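Local coordinates for phenylacetic acid degradation protein PaaI (Thermus thermophilus HB8, PDB 1WLU) that probably hydrolyses acyl-CoA thioesters, as a hot dog fold thioesterase assigned to phenylacetic acid degradation, at residues E20-G25 with E81-E86; F42-A47 with C66-F71. One frame throughout, in Å; residues are numbered along the deposited sequence.

Contact 1 of 2, residues E20-G25 with E81-E86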
# COMPACT_ATOMS: atom_id res chain seq x y z
N GLU A 20 19.26 9.89 -0.78
CA GLU A 20 19.50 8.45 -0.69
C GLU A 20 20.23 8.02 0.58
O GLU A 20 20.93 8.82 1.21
CB GLU A 20 20.26 7.97 -1.93
CG GLU A 20 21.67 8.52 -2.07
CD GLU A 20 22.29 8.15 -3.41
OE1 GLU A 20 22.03 8.87 -4.40
OE2 GLU A 20 23.01 7.14 -3.47
N ALA A 21 20.05 6.76 0.95
CA ALA A 21 20.70 6.23 2.14
C ALA A 21 20.68 4.71 2.14
O ALA A 21 19.80 4.08 1.56
CB ALA A 21 20.01 6.75 3.39
N VAL A 22 21.69 4.12 2.79
CA VAL A 22 21.77 2.68 2.93
C VAL A 22 22.00 2.41 4.41
O VAL A 22 22.91 2.99 5.02
CB VAL A 22 22.94 2.06 2.13
CG1 VAL A 22 23.02 0.56 2.40
CG2 VAL A 22 22.76 2.32 0.64
N VAL A 23 21.16 1.57 4.99
CA VAL A 23 21.25 1.20 6.40
C VAL A 23 21.42 -0.31 6.44
O VAL A 23 20.76 -1.04 5.70
CB VAL A 23 19.98 1.61 7.17
CG1 VAL A 23 20.03 1.07 8.60
CG2 VAL A 23 19.87 3.13 7.19
N ALA A 24 22.31 -0.78 7.31
CA ALA A 24 22.56 -2.21 7.42
C ALA A 24 22.44 -2.72 8.84
O ALA A 24 22.57 -1.97 9.81
CB ALA A 24 23.95 -2.53 6.88
N GLY A 25 22.19 -4.02 8.96
CA GLY A 25 22.07 -4.63 10.26
C GLY A 25 22.22 -6.13 10.15
O GLY A 25 22.37 -6.67 9.05
N GLU A 81 20.62 -5.30 4.28
CA GLU A 81 20.77 -3.88 3.97
C GLU A 81 19.47 -3.33 3.40
O GLU A 81 18.72 -4.05 2.74
CB GLU A 81 21.86 -3.67 2.92
CG GLU A 81 23.28 -3.76 3.41
CD GLU A 81 24.27 -3.68 2.27
OE1 GLU A 81 23.92 -3.11 1.21
OE2 GLU A 81 25.40 -4.19 2.42
N ALA A 82 19.23 -2.05 3.64
CA ALA A 82 18.06 -1.36 3.10
C ALA A 82 18.62 -0.19 2.30
O ALA A 82 19.27 0.70 2.85
CB ALA A 82 17.15 -0.87 4.21
N ARG A 83 18.37 -0.21 0.99
CA ARG A 83 18.86 0.82 0.08
C ARG A 83 17.73 1.72 -0.38
O ARG A 83 16.87 1.31 -1.15
CB ARG A 83 19.52 0.14 -1.13
CG ARG A 83 20.58 -0.87 -0.73
CD ARG A 83 20.96 -1.77 -1.88
NE ARG A 83 21.97 -2.74 -1.49
CZ ARG A 83 22.44 -3.69 -2.29
NH1 ARG A 83 21.99 -3.80 -3.53
NH2 ARG A 83 23.38 -4.53 -1.85
N ALA A 84 17.75 2.97 0.10
CA ALA A 84 16.71 3.93 -0.23
C ALA A 84 17.11 4.89 -1.34
O ALA A 84 18.20 5.47 -1.31
CB ALA A 84 16.32 4.72 1.02
N VAL A 85 16.23 5.04 -2.32
CA VAL A 85 16.47 5.95 -3.44
C VAL A 85 15.22 6.81 -3.62
O VAL A 85 14.10 6.37 -3.34
CB VAL A 85 16.76 5.20 -4.76
CG1 VAL A 85 18.00 4.34 -4.60
CG2 VAL A 85 15.57 4.36 -5.17
N GLU A 86 15.41 8.03 -4.08
CA GLU A 86 14.31 8.97 -4.28
C GLU A 86 13.59 8.73 -5.60
O GLU A 86 14.21 8.67 -6.66
CB GLU A 86 14.86 10.39 -4.24
CG GLU A 86 13.83 11.47 -4.02
CD GLU A 86 14.50 12.79 -3.76
OE1 GLU A 86 14.98 13.42 -4.73
OE2 GLU A 86 14.57 13.20 -2.58
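Val22 and Arg83 face each other as a non-hydrogen-bonded antiparallel pair, their side chains side by side and pointing the same way, with Val22 CG2 4.1 Å from Arg83 CG. The other methyl of the valine, CG1, lies anti to the backbone N (chi1 176°) and is thereby turned to Glu81, whose OE1 it meets at 4.0 Å. On the same face Ala24 CB rests against the aliphatic part of that glutamate, 3.7 Å from Glu81 CG. Val22 thus splits its methyls between an arginine stem and a carboxylate. The two charged groups are themselves paired along their strand: Arg83 NE and NH2 each give Glu81 OE1 a weak bond of 3.4 Å, and this oxygen sits in the guanidinium plane, at its edge, as part of a salt bridge.

The opposite face carries Ala21, Val23, Ala82 and Ala84, all buried, three of them with only a methyl for a side chain. Two reciprocal pairs of backbone bonds fix the register. In one, Ala84 N reaches Ala21 O at 2.8 Å, with a C=O...N angle of 173°, while Ala21 N to Ala84 O is longer, at 3.2 Å; in the other, Val23 and Ala82 bond both ways. Between them Val22 CA approaches Ala82 O at 3.2 Å, a CA-H...O contact.

Strand 20-26 is bordered on its other side by strand 12-17, and strand 79-89 by strand 93-102, while helix 40-56 covers the alanine-rich face, placing Leu46 and Ala50 on Val23 and Leu53 on Ala21.

Contact 2 of 2, residues F42-A47 with C66-F71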
# COMPACT_ATOMS: atom_id res chain seq x y z
N PHE A 42 11.25 -5.95 12.33
CA PHE A 42 12.67 -5.66 12.29
C PHE A 42 13.06 -5.27 10.87
O PHE A 42 13.77 -4.28 10.67
CB PHE A 42 13.49 -6.89 12.71
CG PHE A 42 14.97 -6.70 12.54
CD1 PHE A 42 15.69 -5.88 13.40
CD2 PHE A 42 15.63 -7.29 11.47
CE1 PHE A 42 17.05 -5.65 13.19
CE2 PHE A 42 16.99 -7.07 11.25
CZ PHE A 42 17.70 -6.24 12.12
N LEU A 43 12.59 -6.03 9.89
CA LEU A 43 12.90 -5.73 8.50
C LEU A 43 12.29 -4.39 8.11
O LEU A 43 12.91 -3.60 7.40
CB LEU A 43 12.37 -6.84 7.59
CG LEU A 43 13.03 -8.21 7.83
CD1 LEU A 43 12.42 -9.23 6.89
CD2 LEU A 43 14.54 -8.12 7.62
N TYR A 44 11.08 -4.12 8.59
CA TYR A 44 10.45 -2.84 8.30
C TYR A 44 11.23 -1.70 8.95
O TYR A 44 11.47 -0.67 8.33
CB TYR A 44 9.00 -2.82 8.78
CG TYR A 44 8.28 -1.51 8.52
CD1 TYR A 44 8.43 -0.42 9.38
CD2 TYR A 44 7.46 -1.36 7.40
CE1 TYR A 44 7.78 0.78 9.13
CE2 TYR A 44 6.81 -0.17 7.14
CZ TYR A 44 6.97 0.90 8.01
OH TYR A 44 6.30 2.08 7.75
N ALA A 45 11.64 -1.89 10.21
CA ALA A 45 12.40 -0.86 10.91
C ALA A 45 13.67 -0.52 10.13
O ALA A 45 14.06 0.65 10.05
CB ALA A 45 12.75 -1.33 12.31
N LEU A 46 14.30 -1.54 9.57
CA LEU A 46 15.52 -1.34 8.79
C LEU A 46 15.21 -0.48 7.57
O LEU A 46 15.89 0.52 7.31
CB LEU A 46 16.07 -2.70 8.34
CG LEU A 46 17.32 -2.68 7.47
CD1 LEU A 46 18.52 -2.26 8.31
CD2 LEU A 46 17.56 -4.06 6.88
N ALA A 47 14.19 -0.86 6.81
CA ALA A 47 13.81 -0.11 5.62
C ALA A 47 13.36 1.30 5.97
O ALA A 47 13.74 2.27 5.31
CB ALA A 47 12.70 -0.84 4.87
N CYS A 66 3.36 3.96 4.04
CA CYS A 66 4.44 3.06 3.64
C CYS A 66 3.92 1.66 3.36
O CYS A 66 3.02 1.17 4.05
CB CYS A 66 5.49 2.98 4.74
SG CYS A 66 6.17 4.59 5.20
N ARG A 67 4.49 1.03 2.34
CA ARG A 67 4.11 -0.32 1.95
C ARG A 67 5.34 -1.20 2.05
O ARG A 67 6.44 -0.80 1.65
CB ARG A 67 3.58 -0.35 0.52
CG ARG A 67 3.24 -1.75 -0.01
CD ARG A 67 2.82 -1.65 -1.47
NE ARG A 67 2.60 -2.94 -2.11
CZ ARG A 67 1.41 -3.46 -2.39
NH1 ARG A 67 0.29 -2.80 -2.09
NH2 ARG A 67 1.34 -4.63 -3.01
N MET A 68 5.16 -2.40 2.60
CA MET A 68 6.25 -3.34 2.74
C MET A 68 5.82 -4.67 2.12
O MET A 68 4.83 -5.27 2.55
CB MET A 68 6.58 -3.55 4.22
CG MET A 68 7.76 -4.46 4.48
SD MET A 68 9.33 -3.70 4.06
CE MET A 68 10.46 -4.79 4.94
N ASP A 69 6.55 -5.10 1.09
CA ASP A 69 6.26 -6.36 0.40
C ASP A 69 7.39 -7.32 0.75
O ASP A 69 8.56 -7.05 0.49
CB ASP A 69 6.19 -6.13 -1.11
CG ASP A 69 4.97 -5.32 -1.51
OD1 ASP A 69 3.84 -5.69 -1.11
OD2 ASP A 69 5.13 -4.31 -2.24
N TYR A 70 7.02 -8.45 1.35
CA TYR A 70 7.99 -9.46 1.79
C TYR A 70 8.14 -10.59 0.78
O TYR A 70 7.14 -11.19 0.36
CB TYR A 70 7.54 -10.04 3.13
CG TYR A 70 7.48 -9.02 4.25
CD1 TYR A 70 8.59 -8.78 5.06
CD2 TYR A 70 6.32 -8.30 4.50
CE1 TYR A 70 8.54 -7.86 6.09
CE2 TYR A 70 6.26 -7.37 5.53
CZ TYR A 70 7.37 -7.15 6.32
OH TYR A 70 7.32 -6.25 7.35
N PHE A 71 9.38 -10.90 0.40
CA PHE A 71 9.62 -11.96 -0.58
C PHE A 71 10.32 -13.21 -0.06
O PHE A 71 9.99 -14.32 -0.47
CB PHE A 71 10.44 -11.43 -1.76
CG PHE A 71 9.91 -10.16 -2.36
CD1 PHE A 71 8.56 -10.03 -2.67
CD2 PHE A 71 10.77 -9.09 -2.62
CE1 PHE A 71 8.07 -8.85 -3.24
CE2 PHE A 71 10.29 -7.91 -3.18
CZ PHE A 71 8.94 -7.79 -3.49
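The Tyr44 ring meets strand 66-70 with its edge: Met68 CB lies in the ring plane, 4.0 Å from Tyr44 CD2, and Cys66 CB sits near that plane, 3.2 Å from Tyr44 OH. The ring also stacks on Tyr44 of the second subunit and meets Phe110 with the planes inclined at about 55°. Tyr70 likewise receives its partner at the edge, Leu43 CD1 approaching Tyr70 CE1 at 4.2 Å. The Tyr44 hydroxyl is hydrogen-bonded to Tyr70 OH of the second subunit, and Tyr70 OH to Gly40 O of its own chain.

Met68 fills the ground between these rings. Its chain bends at chi2 (72°), carrying Met68 CE to the helix, 3.7 Å from Leu43 O and 3.9 Å from Leu43 CB. This is the hot dog arrangement, a long central helix laid against an antiparallel sheet; the axes of segments 42-47 and 66-70 are 10.0 Å apart and cross at 128°. Strand 61-70 also pairs antiparallel with a strand of the second subunit, which carries the sheet across the interface. Replacing Tyr44 by an alanine is likely to leave Met68 CB and Cys66 CB without the ring edge they pack on, and to deprive Tyr70 OH of the second subunit of one hydroxyl partner. One turn further along the helix, Ala47 CB touches Met68 SD at 4.5 Å.

In the fold
Contact 1 and contact 2 lie on one antiparallel sheet, with centres about 12 Å apart, and helix 40-56, part of contact 2, packs on the strands of contact 1. They meet directly: Ala82 CB lies 3.6 Å from Leu46 O and 3.7 Å from Ala47 CA, and Leu46 CD1 reaches Val23 O at 3.7 Å. Within contact 2 the same helix packs on strand 61-70, the outermost of this chain's sheet, which runs on into the second subunit. Contact 2 holds Tyr70 and Phe71, both seen to bind CoA, although none is bound here. The side chain of Tyr70 is about 5 Å from a bound glycerol, probably from the crystallisation liquor, and about 11 Å from the side chain of Ala82.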